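Local coordinates for protein putative glycosidase ph117-related (Bacteroides thetaiotaomicron, PDB 5A7V) that probably acts on mannosides as a member of glycoside hydrolase family GH130, and binds mannose in its active-site pocket, at residues I52-N57 / D367-M372; D75-A80 / L91-D96. One frame throughout, in Å; residues are numbered along the deposited sequence.

Interaction 1: residues I52-N57 / D367-M372; sequences ISPIEN and DSKVGM. With MAN (alpha-D-mannopyranose), chain E; SO4 (sulfate ion), chain F.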
ATOM      1  N   ILE A  52      10.188   1.349 -11.897  1.00 12.66           N
ATOM      2  CA  ILE A  52       9.985   2.794 -12.023  1.00 12.86           C
ATOM      3  C   ILE A  52      11.021   3.504 -11.140  1.00 11.85           C
ATOM      4  O   ILE A  52      11.081   3.238  -9.944  1.00 12.41           O
ATOM      5  CB  ILE A  52       8.535   3.255 -11.707  1.00 14.77           C
ATOM      6  CG1 ILE A  52       7.512   2.535 -12.636  1.00 18.33           C
ATOM      7  CG2 ILE A  52       8.435   4.775 -11.789  1.00 14.47           C
ATOM      8  CD1 ILE A  52       6.059   2.664 -12.287  1.00 20.09           C
ATOM      9  N   SER A  53      11.808   4.391 -11.762  1.00 12.02           N
ATOM     10  CA  SER A  53      12.820   5.183 -11.102  1.00 12.39           C
ATOM     11  C   SER A  53      12.593   6.676 -11.409  1.00 12.18           C
ATOM     12  O   SER A  53      11.940   7.006 -12.424  1.00 12.87           O
ATOM     13  CB  SER A  53      14.227   4.805 -11.597  1.00 13.80           C
ATOM     14  OG  SER A  53      14.541   3.450 -11.300  1.00 15.53           O
ATOM     15  N   PRO A  54      13.168   7.568 -10.606  1.00 12.19           N
ATOM     16  CA  PRO A  54      13.058   8.991 -10.881  1.00 12.62           C
ATOM     17  C   PRO A  54      13.560   9.408 -12.258  1.00 12.76           C
ATOM     18  O   PRO A  54      14.452   8.752 -12.844  1.00 15.25           O
ATOM     19  CB  PRO A  54      13.903   9.644  -9.791  1.00 12.81           C
ATOM     20  CG  PRO A  54      13.881   8.686  -8.691  1.00 15.93           C
ATOM     21  CD  PRO A  54      13.803   7.317  -9.302  1.00 14.02           C
ATOM     22  N   ILE A  55      12.958  10.465 -12.783  1.00 13.88           N
ATOM     23  CA  ILE A  55      13.406  11.080 -14.047  1.00 14.51           C
ATOM     24  C   ILE A  55      13.603  12.552 -13.735  1.00 14.92           C
ATOM     25  O   ILE A  55      12.748  13.227 -13.196  1.00 15.11           O
ATOM     26  CB  ILE A  55      12.373  10.890 -15.179  1.00 15.44           C
ATOM     27  CG1 ILE A  55      12.205   9.401 -15.516  1.00 15.71           C
ATOM     28  CG2 ILE A  55      12.829  11.644 -16.446  1.00 16.98           C
ATOM     29  CD1 ILE A  55      11.085   9.120 -16.499  1.00 17.40           C
ATOM     30  N   GLU A  56      14.779  13.023 -14.126  1.00 17.02           N
ATOM     31  CA  GLU A  56      15.266  14.354 -13.827  0.50 18.95           C
ATOM     32  C   GLU A  56      14.567  15.469 -14.632  1.00 18.95           C
ATOM     33  O   GLU A  56      14.237  16.533 -14.088  1.00 21.81           O
ATOM     34  CB  GLU A  56      16.797  14.378 -14.067  0.50 23.08           C
ATOM     35  CG  GLU A  56      17.338  14.104 -15.508  0.50 30.58           C
ATOM     36  CD  GLU A  56      16.718  12.926 -16.328  0.50 28.15           C
ATOM     37  OE1 GLU A  56      16.967  11.689 -16.064  0.50 31.18           O
ATOM     38  OE2 GLU A  56      15.983  13.262 -17.272  0.50 20.88           O
ATOM     39  N   ASN A  57      14.334  15.208 -15.918  1.00 17.60           N
ATOM     40  CA  ASN A  57      13.980  16.247 -16.898  1.00 20.63           C
ATOM     41  C   ASN A  57      12.502  16.512 -17.118  1.00 20.14           C
ATOM     42  O   ASN A  57      12.174  17.444 -17.833  1.00 21.49           O
ATOM     43  CB  ASN A  57      14.608  15.882 -18.268  1.00 24.09           C
ATOM     44  CG  ASN A  57      13.754  14.840 -19.041  1.00 29.84           C
ATOM     45  OD1 ASN A  57      12.738  15.197 -19.700  1.00 41.48           O
ATOM     46  ND2 ASN A  57      14.118  13.575 -18.952  1.00 33.76           N
ATOM     47  N   ASP A 367      11.682   3.788   0.003  1.00  9.36           N
ATOM     48  CA  ASP A 367      11.175   5.131  -0.264  1.00 10.04           C
ATOM     49  C   ASP A 367      11.857   5.836  -1.470  1.00  9.58           C
ATOM     50  O   ASP A 367      11.877   7.049  -1.550  1.00 10.74           O
ATOM     51  CB  ASP A 367      11.172   6.072   0.962  1.00 10.44           C
ATOM     52  CG  ASP A 367      10.255   5.671   2.104  1.00 10.58           C
ATOM     53  OD1 ASP A 367       9.564   4.631   2.070  1.00 11.79           O
ATOM     54  OD2 ASP A 367      10.203   6.507   3.085  1.00 12.30           O
ATOM     55  N   SER A 368      12.360   5.026  -2.414  1.00  9.20           N
ATOM     56  CA  SER A 368      13.124   5.561  -3.541  1.00  9.60           C
ATOM     57  C   SER A 368      12.719   5.082  -4.935  1.00 10.19           C
ATOM     58  O   SER A 368      12.813   5.869  -5.888  1.00 10.80           O
ATOM     59  CB  SER A 368      14.623   5.333  -3.329  1.00 11.42           C
ATOM     60  OG  SER A 368      15.114   6.246  -2.314  1.00 13.62           O
ATOM     61  N   LYS A 369      12.378   3.803  -5.059  1.00  9.69           N
ATOM     62  CA  LYS A 369      12.064   3.157  -6.337  1.00  9.84           C
ATOM     63  C   LYS A 369      10.738   2.409  -6.234  1.00  9.64           C
ATOM     64  O   LYS A 369      10.268   2.111  -5.114  1.00  9.68           O
ATOM     65  CB  LYS A 369      13.197   2.204  -6.812  1.00 11.40           C
ATOM     66  CG  LYS A 369      14.624   2.810  -6.785  1.00 13.64           C
ATOM     67  CD  LYS A 369      14.780   3.825  -7.884  1.00 15.76           C
ATOM     68  CE  LYS A 369      16.195   4.240  -8.309  1.00 20.64           C
ATOM     69  NZ  LYS A 369      16.912   4.988  -7.286  1.00 23.78           N
ATOM     70  N   VAL A 370      10.228   1.971  -7.382  1.00  9.23           N
ATOM     71  CA  VAL A 370       9.116   1.006  -7.426  1.00  9.38           C
ATOM     72  C   VAL A 370       9.634  -0.344  -7.905  1.00  9.14           C
ATOM     73  O   VAL A 370      10.315  -0.420  -8.953  1.00 10.53           O
ATOM     74  CB  VAL A 370       7.975   1.456  -8.380  1.00 10.21           C
ATOM     75  CG1 VAL A 370       6.867   0.391  -8.467  1.00 10.85           C
ATOM     76  CG2 VAL A 370       7.394   2.790  -7.910  1.00 11.10           C
ATOM     77  N   GLY A 371       9.275  -1.401  -7.178  1.00  9.23           N
ATOM     78  CA  GLY A 371       9.596  -2.760  -7.566  1.00  9.97           C
ATOM     79  C   GLY A 371       8.330  -3.558  -7.801  1.00  9.06           C
ATOM     80  O   GLY A 371       7.228  -3.179  -7.350  1.00  9.86           O
ATOM     81  N   MET A 372       8.509  -4.700  -8.462  1.00  9.18           N
ATOM     82  CA  MET A 372       7.428  -5.646  -8.654  1.00 10.04           C
ATOM     83  C   MET A 372       7.891  -7.082  -8.436  1.00  9.54           C
ATOM     84  O   MET A 372       9.107  -7.393  -8.539  1.00 10.65           O
ATOM     85  CB  MET A 372       6.742  -5.399  -9.988  1.00 13.89           C
ATOM     86  CG  MET A 372       7.535  -5.686 -11.183  1.00 16.79           C
ATOM     87  SD  MET A 372       7.650  -7.415 -11.656  1.00 19.40           S
ATOM     88  CE  MET A 372       6.011  -7.960 -11.663  1.00 19.90           C
TER
HETATM   89  C1  MAN E1386       5.251   5.125   6.747  1.00 14.34           C
HETATM   90  C2  MAN E1386       4.566   4.633   5.453  1.00 14.18           C
HETATM   91  C3  MAN E1386       5.185   5.108   4.124  1.00 13.00           C
HETATM   92  C4  MAN E1386       6.723   5.035   4.166  1.00 12.88           C
HETATM   93  C5  MAN E1386       7.262   4.536   5.520  1.00 15.05           C
HETATM   94  C6  MAN E1386       8.802   4.623   5.611  1.00 15.04           C
HETATM   95  O1  MAN E1386       4.996   4.195   7.934  1.00 14.66           O
HETATM   96  O2  MAN E1386       3.211   5.094   5.541  1.00 16.79           O
HETATM   97  O3  MAN E1386       4.845   6.445   3.811  1.00 12.61           O
HETATM   98  O4  MAN E1386       7.105   4.209   3.086  1.00 12.37           O
HETATM   99  O5  MAN E1386       6.659   5.381   6.550  1.00 13.86           O
HETATM  100  O6  MAN E1386       9.209   5.995   5.516  1.00 13.68           O
HETATM  101  S   SO4 F1387      12.486   4.063 -16.091  1.00 23.84           S
HETATM  102  O1  SO4 F1387      11.112   4.299 -16.654  1.00 27.00           O
HETATM  103  O2  SO4 F1387      12.396   3.978 -14.614  1.00 20.74           O
HETATM  104  O3  SO4 F1387      13.371   5.181 -16.507  1.00 30.53           O
HETATM  105  O4  SO4 F1387      13.033   2.775 -16.612  1.00 31.16           O
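Val370 N donates to Ile52 O at 3.0 Å, nearly straight (N-H...O 169°), while the flat carboxylate of Asp367, farther along the same segment, takes one sugar hydroxyl at each oxygen. The return bond, Ile52 N to Val370 O, is weak at 3.4 Å. Together they make a single antiparallel bridge in the hydrogen-bonded setting, fixing an otherwise irregular loop to strand 369-375, the end strand of its three-stranded sheet. Ser368 and Lys369 form a classic beta bulge against strand 358-365, just where the chain enters the last strand of this sheet, part of what is, as in other GH130 enzymes, a five-bladed beta-propeller. Ile52 and Val370 lie beside each other, CB to CB 3.8 Å, and both also touch Tyr92.

Lys369 goes the other way. The bend in its chain at chi2 (-72°) brings Lys369 CD and CE alongside the hydroxyl of Ser53; CD lies 3.4 Å from Ser53 OG, a packing contact of carbon on oxygen. The Lys369 chain crosses the Pro54 side chain at about a right angle, and Pro54 CD touches Lys369 CD and also faces Ser368 O. On the loop side, Ser53 N donates to sulfate O2 at 2.9 Å; this ion, probably from the crystallisation liquor, is also bound by Arg122. Ser368 OG is held by Asp75 and by the backbone N of Gln341, and Gln341 NE2 binds Asp367 O, so Asp75 and Gln341 both hold the turn ahead of the strand. Asp367 then reaches the pocket: the mannose of chain E gives O4 to Asp367 OD1 at 2.7 Å and O6 to Asp367 OD2, also at 2.7 Å.

Interaction 2: residues D75-A80 / L91-D96; sequences DTFNPA and LYRAED. With MAN (alpha-D-mannopyranose), chain E; MAN (alpha-D-mannopyranose), chain D; BMA (beta-D-mannopyranose), chain C.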
ATOM      1  N   ASP A  75      12.437  10.832  -6.045  1.00 12.38           N
ATOM      2  CA  ASP A  75      12.114   9.488  -5.600  1.00 11.09           C
ATOM      3  C   ASP A  75      10.754   9.103  -6.182  1.00 10.52           C
ATOM      4  O   ASP A  75       9.871   9.959  -6.269  1.00 12.34           O
ATOM      5  CB  ASP A  75      12.114   9.434  -4.055  1.00 11.64           C
ATOM      6  CG  ASP A  75      13.519   9.595  -3.447  1.00 13.14           C
ATOM      7  OD1 ASP A  75      14.330   8.617  -3.557  1.00 14.91           O
ATOM      8  OD2 ASP A  75      13.759  10.720  -2.942  1.00 14.72           O
ATOM      9  N   THR A  76      10.622   7.845  -6.609  1.00  9.95           N
ATOM     10  CA  THR A  76       9.360   7.336  -7.161  1.00  9.92           C
ATOM     11  C   THR A  76       9.088   5.990  -6.470  1.00 10.33           C
ATOM     12  O   THR A  76       9.887   5.045  -6.597  1.00 10.59           O
ATOM     13  CB  THR A  76       9.429   7.124  -8.680  1.00 11.06           C
ATOM     14  OG1 THR A  76      10.554   6.323  -9.044  1.00 11.73           O
ATOM     15  CG2 THR A  76       9.498   8.440  -9.388  1.00 11.89           C
ATOM     16  N   PHE A  77       8.004   5.874  -5.702  1.00  9.14           N
ATOM     17  CA  PHE A  77       7.861   4.751  -4.760  1.00  9.51           C
ATOM     18  C   PHE A  77       6.378   4.511  -4.472  1.00  9.13           C
ATOM     19  O   PHE A  77       5.523   4.876  -5.284  1.00 10.18           O
ATOM     20  CB  PHE A  77       8.803   4.937  -3.520  1.00  9.42           C
ATOM     21  CG  PHE A  77       8.581   6.166  -2.677  1.00  9.51           C
ATOM     22  CD1 PHE A  77       8.892   7.437  -3.156  1.00 10.63           C
ATOM     23  CD2 PHE A  77       8.117   6.064  -1.361  1.00  9.17           C
ATOM     24  CE1 PHE A  77       8.775   8.540  -2.345  1.00 10.57           C
ATOM     25  CE2 PHE A  77       7.992   7.154  -0.538  1.00  9.39           C
ATOM     26  CZ  PHE A  77       8.321   8.417  -1.034  1.00  9.56           C
ATOM     27  N   ASN A  78       6.097   3.799  -3.390  1.00  9.15           N
ATOM     28  CA  ASN A  78       4.761   3.542  -2.799  1.00  8.94           C
ATOM     29  C   ASN A  78       3.589   3.685  -3.775  1.00  8.33           C
ATOM     30  O   ASN A  78       2.931   4.725  -3.791  1.00 10.39           O
ATOM     31  CB  ASN A  78       4.604   4.397  -1.563  1.00  9.38           C
ATOM     32  CG  ASN A  78       5.567   3.981  -0.451  1.00  9.17           C
ATOM     33  OD1 ASN A  78       6.423   3.114  -0.639  1.00  9.10           O
ATOM     34  ND2 ASN A  78       5.457   4.653   0.665  1.00  9.56           N
ATOM     35  N   PRO A  79       3.395   2.617  -4.561  1.00  8.83           N
ATOM     36  CA  PRO A  79       2.470   2.684  -5.702  1.00  9.64           C
ATOM     37  C   PRO A  79       1.132   2.012  -5.459  1.00  9.53           C
ATOM     38  O   PRO A  79       1.025   1.028  -4.722  1.00 10.80           O
ATOM     39  CB  PRO A  79       3.225   1.879  -6.766  1.00 11.32           C
ATOM     40  CG  PRO A  79       3.879   0.800  -5.969  1.00 10.65           C
ATOM     41  CD  PRO A  79       4.266   1.437  -4.683  1.00  9.82           C
ATOM     42  N   ALA A  80       0.084   2.530  -6.122  1.00  9.59           N
ATOM     43  CA  ALA A  80      -1.170   1.784  -6.312  1.00  8.40           C
ATOM     44  C   ALA A  80      -1.064   1.023  -7.622  1.00  9.56           C
ATOM     45  O   ALA A  80      -0.318   1.424  -8.521  1.00 10.23           O
ATOM     46  CB  ALA A  80      -2.339   2.745  -6.395  1.00 10.14           C
ATOM     47  N   LEU A  91      -0.194   3.835 -10.371  1.00  9.85           N
ATOM     48  CA  LEU A  91      -0.087   5.234  -9.928  1.00 10.67           C
ATOM     49  C   LEU A  91       0.990   5.275  -8.843  1.00  9.62           C
ATOM     50  O   LEU A  91       0.803   4.710  -7.774  1.00 10.72           O
ATOM     51  CB  LEU A  91      -1.408   5.820  -9.443  1.00 11.71           C
ATOM     52  CG  LEU A  91      -2.334   6.426 -10.527  1.00 12.70           C
ATOM     53  CD1 LEU A  91      -2.861   5.351 -11.469  1.00 14.29           C
ATOM     54  CD2 LEU A  91      -3.417   7.287  -9.938  1.00 14.45           C
ATOM     55  N   TYR A  92       2.105   5.900  -9.177  1.00 10.08           N
ATOM     56  CA  TYR A  92       3.287   5.886  -8.299  1.00 10.04           C
ATOM     57  C   TYR A  92       3.429   7.199  -7.542  1.00  9.43           C
ATOM     58  O   TYR A  92       3.215   8.293  -8.088  1.00 10.78           O
ATOM     59  CB  TYR A  92       4.582   5.536  -9.041  1.00 10.77           C
ATOM     60  CG  TYR A  92       4.916   6.377 -10.281  1.00 10.59           C
ATOM     61  CD1 TYR A  92       4.423   6.035 -11.565  1.00 10.85           C
ATOM     62  CD2 TYR A  92       5.719   7.511 -10.201  1.00 10.88           C
ATOM     63  CE1 TYR A  92       4.769   6.764 -12.675  1.00 11.48           C
ATOM     64  CE2 TYR A  92       6.079   8.226 -11.327  1.00 12.13           C
ATOM     65  CZ  TYR A  92       5.625   7.841 -12.563  1.00 12.19           C
ATOM     66  OH  TYR A  92       5.962   8.560 -13.699  1.00 12.45           O
ATOM     67  N   ARG A  93       3.824   7.098  -6.266  1.00  9.05           N
ATOM     68  CA  ARG A  93       4.144   8.285  -5.479  1.00  9.30           C
ATOM     69  C   ARG A  93       5.454   8.885  -6.008  1.00  8.93           C
ATOM     70  O   ARG A  93       6.471   8.213  -5.962  1.00 11.63           O
ATOM     71  CB  ARG A  93       4.278   7.917  -4.003  1.00  9.50           C
ATOM     72  CG  ARG A  93       4.579   9.102  -3.112  1.00 10.07           C
ATOM     73  CD  ARG A  93       4.780   8.731  -1.649  1.00  9.83           C
ATOM     74  NE  ARG A  93       5.172   9.852  -0.856  1.00 10.07           N
ATOM     75  CZ  ARG A  93       5.411   9.813   0.460  1.00  9.39           C
ATOM     76  NH1 ARG A  93       5.120   8.723   1.187  1.00  9.24           N
ATOM     77  NH2 ARG A  93       5.977  10.859   1.056  1.00 10.47           N
ATOM     78  N   ALA A  94       5.443  10.143  -6.384  1.00  9.89           N
ATOM     79  CA  ALA A  94       6.602  10.830  -6.910  1.00  9.70           C
ATOM     80  C   ALA A  94       6.865  12.065  -6.096  1.00  9.88           C
ATOM     81  O   ALA A  94       5.955  12.829  -5.748  1.00 11.26           O
ATOM     82  CB  ALA A  94       6.366  11.233  -8.345  1.00 11.01           C
ATOM     83  N   GLU A  95       8.145  12.258  -5.731  1.00 10.24           N
ATOM     84  CA  GLU A  95       8.583  13.421  -4.973  1.00 10.61           C
ATOM     85  C   GLU A  95       9.546  14.293  -5.766  1.00 11.58           C
ATOM     86  O   GLU A  95      10.422  13.766  -6.492  1.00 12.37           O
ATOM     87  CB  GLU A  95       9.242  13.009  -3.645  1.00 11.56           C
ATOM     88  CG  GLU A  95       8.236  12.486  -2.635  1.00 11.78           C
ATOM     89  CD  GLU A  95       8.898  12.065  -1.326  1.00 11.98           C
ATOM     90  OE1 GLU A  95      10.101  11.623  -1.359  1.00 13.01           O
ATOM     91  OE2 GLU A  95       8.202  12.162  -0.273  1.00 12.50           O
ATOM     92  N   ASP A  96       9.336  15.609  -5.619  1.00 11.75           N
ATOM     93  CA  ASP A  96      10.202  16.659  -6.185  1.00 13.25           C
ATOM     94  C   ASP A  96      11.346  16.990  -5.214  1.00 15.00           C
ATOM     95  O   ASP A  96      11.536  16.275  -4.202  1.00 13.83           O
ATOM     96  CB  ASP A  96       9.329  17.869  -6.573  1.00 14.54           C
ATOM     97  CG  ASP A  96       8.702  18.579  -5.388  1.00 13.85           C
ATOM     98  OD1 ASP A  96       9.064  18.337  -4.214  1.00 15.00           O
ATOM     99  OD2 ASP A  96       7.842  19.465  -5.653  1.00 15.51           O
TER
HETATM  100  C1  MAN E1386       5.251   5.125   6.747  1.00 14.34           C
HETATM  101  C2  MAN E1386       4.566   4.633   5.453  1.00 14.18           C
HETATM  102  C3  MAN E1386       5.185   5.108   4.124  1.00 13.00           C
HETATM  103  C4  MAN E1386       6.723   5.035   4.166  1.00 12.88           C
HETATM  104  C5  MAN E1386       7.262   4.536   5.520  1.00 15.05           C
HETATM  105  C6  MAN E1386       8.802   4.623   5.611  1.00 15.04           C
HETATM  106  O1  MAN E1386       4.996   4.195   7.934  1.00 14.66           O
HETATM  107  O2  MAN E1386       3.211   5.094   5.541  1.00 16.79           O
HETATM  108  O3  MAN E1386       4.845   6.445   3.811  1.00 12.61           O
HETATM  109  O4  MAN E1386       7.105   4.209   3.086  1.00 12.37           O
HETATM  110  O5  MAN E1386       6.659   5.381   6.550  1.00 13.86           O
HETATM  111  O6  MAN E1386       9.209   5.995   5.516  1.00 13.68           O
HETATM  112  C1  MAN D1485       6.003   9.996   7.356  0.50 13.00           C
HETATM  113  C2  MAN D1485       6.164   8.989   6.299  0.50 12.93           C
HETATM  114  C3  MAN D1485       6.353   9.801   5.038  0.50 11.57           C
HETATM  115  C4  MAN D1485       5.266  10.839   4.785  0.50 11.20           C
HETATM  116  C5  MAN D1485       4.972  11.649   6.035  0.50 11.48           C
HETATM  117  C6  MAN D1485       3.619  12.326   5.990  0.50 11.66           C
HETATM  118  O1  MAN D1485       7.124  10.699   7.737  0.50 15.37           O
HETATM  119  O2  MAN D1485       5.003   8.192   6.101  0.50 14.58           O
HETATM  120  O3  MAN D1485       6.416   8.990   3.856  0.50 11.58           O
HETATM  121  O4  MAN D1485       5.689  11.745   3.749  0.50 10.62           O
HETATM  122  O5  MAN D1485       4.938  10.840   7.194  0.50 12.00           O
HETATM  123  O6  MAN D1485       2.537  11.403   5.820  0.50 12.61           O
HETATM  124  C1  BMA C1385       6.128   9.872   7.326  0.50 12.75           C
HETATM  125  C2  BMA C1385       6.367   9.087   6.032  0.50 12.31           C
HETATM  126  C3  BMA C1385       6.445  10.059   4.877  0.50 10.32           C
HETATM  127  C4  BMA C1385       5.213  10.943   4.852  0.50 10.24           C
HETATM  128  C5  BMA C1385       4.897  11.516   6.239  0.50 11.08           C
HETATM  129  C6  BMA C1385       3.580  12.268   6.279  0.50 11.19           C
HETATM  130  O1  BMA C1385       6.086   9.105   8.518  0.50 16.46           O
HETATM  131  O2  BMA C1385       5.278   8.189   5.780  0.50 12.70           O
HETATM  132  O3  BMA C1385       6.635   9.389   3.573  0.50  9.54           O
HETATM  133  O4  BMA C1385       5.474  12.008   3.923  0.50 11.18           O
HETATM  134  O5  BMA C1385       4.844  10.502   7.269  0.50 10.47           O
HETATM  135  O6  BMA C1385       2.464  11.458   5.897  0.50 12.18           O
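Between the pairs Phe77-Arg93 and Ala80-Leu91 the register slips by one residue, a beta bulge in an antiparallel hairpin. Asn78, with a positive phi of 23°, sits at the kink, and regular pairing resumes when Ala80 N binds Leu91 O at 2.8 Å. Before the bulge, Phe77 N and Arg93 O pair at 2.8 Å.

Arg93 is fully extended, with CG anti to the backbone N, and runs alongside the Phe77 ring. Its CD makes a CH-pi contact over the ring face, and its guanidinium, tilted 32° from the ring, has Phe77 CZ above its centre; Phe77 CZ to Arg93 NE is 3.5 Å. Glu95 comes to the ring edge, its OE1 3.5 Å from Phe77 CE1, while Glu95 OE2 makes a salt bridge to Arg93 NH2, though the hydrogen bond in it is weak. Asp75 OD2 and Glu95 OE1, like charges 4.1 Å apart, are probably eased by Arg105, which makes a salt bridge to both; Asp75 OD1 is bonded to Ser368 OG. Thr76, on the other face from Phe77, lies side by side with Tyr92, its CG2 near Tyr92 CE2.

With one face on Phe77, the guanidinium presents its edge to sugar. Alpha- and beta-mannose are alternatives in one site, and either meets it through O3 and O4; in the alpha copy, chain D, Arg93 NH2 donates to mannose O4 at 2.8 Å and Arg93 NH1 to mannose O3 at 3.0 Å. Asn78 ND2 donates almost straight (171°) to O4 of the chain E mannose, 3.0 Å away. Such a hairpin lining the central mannose-binding pocket fits the five-bladed beta-propeller of GH130.

How the interactions relate
From the N terminus, the chain first lays down the loop 52-57, then turns back on itself so that 75-80 pairs with 91-96. Interaction 2 thus closes a short hairpin with ten residues between its segments. Some 270 residues later, 367-372 comes back to 52-57, and interaction 1 closes the long loop in which interaction 2 is nested. The two contacts, centres about 7 Å apart, also touch: Ser368 O probably accepts from Thr76 N, and Thr76 packs on Ser53 and Pro54, tying the sheet of strands 75-84 and 87-95 to that of strand 369-375. Asp367, from the turn before strand 369-375, and Asn78, from strand 75-84, both reach the chain E mannose.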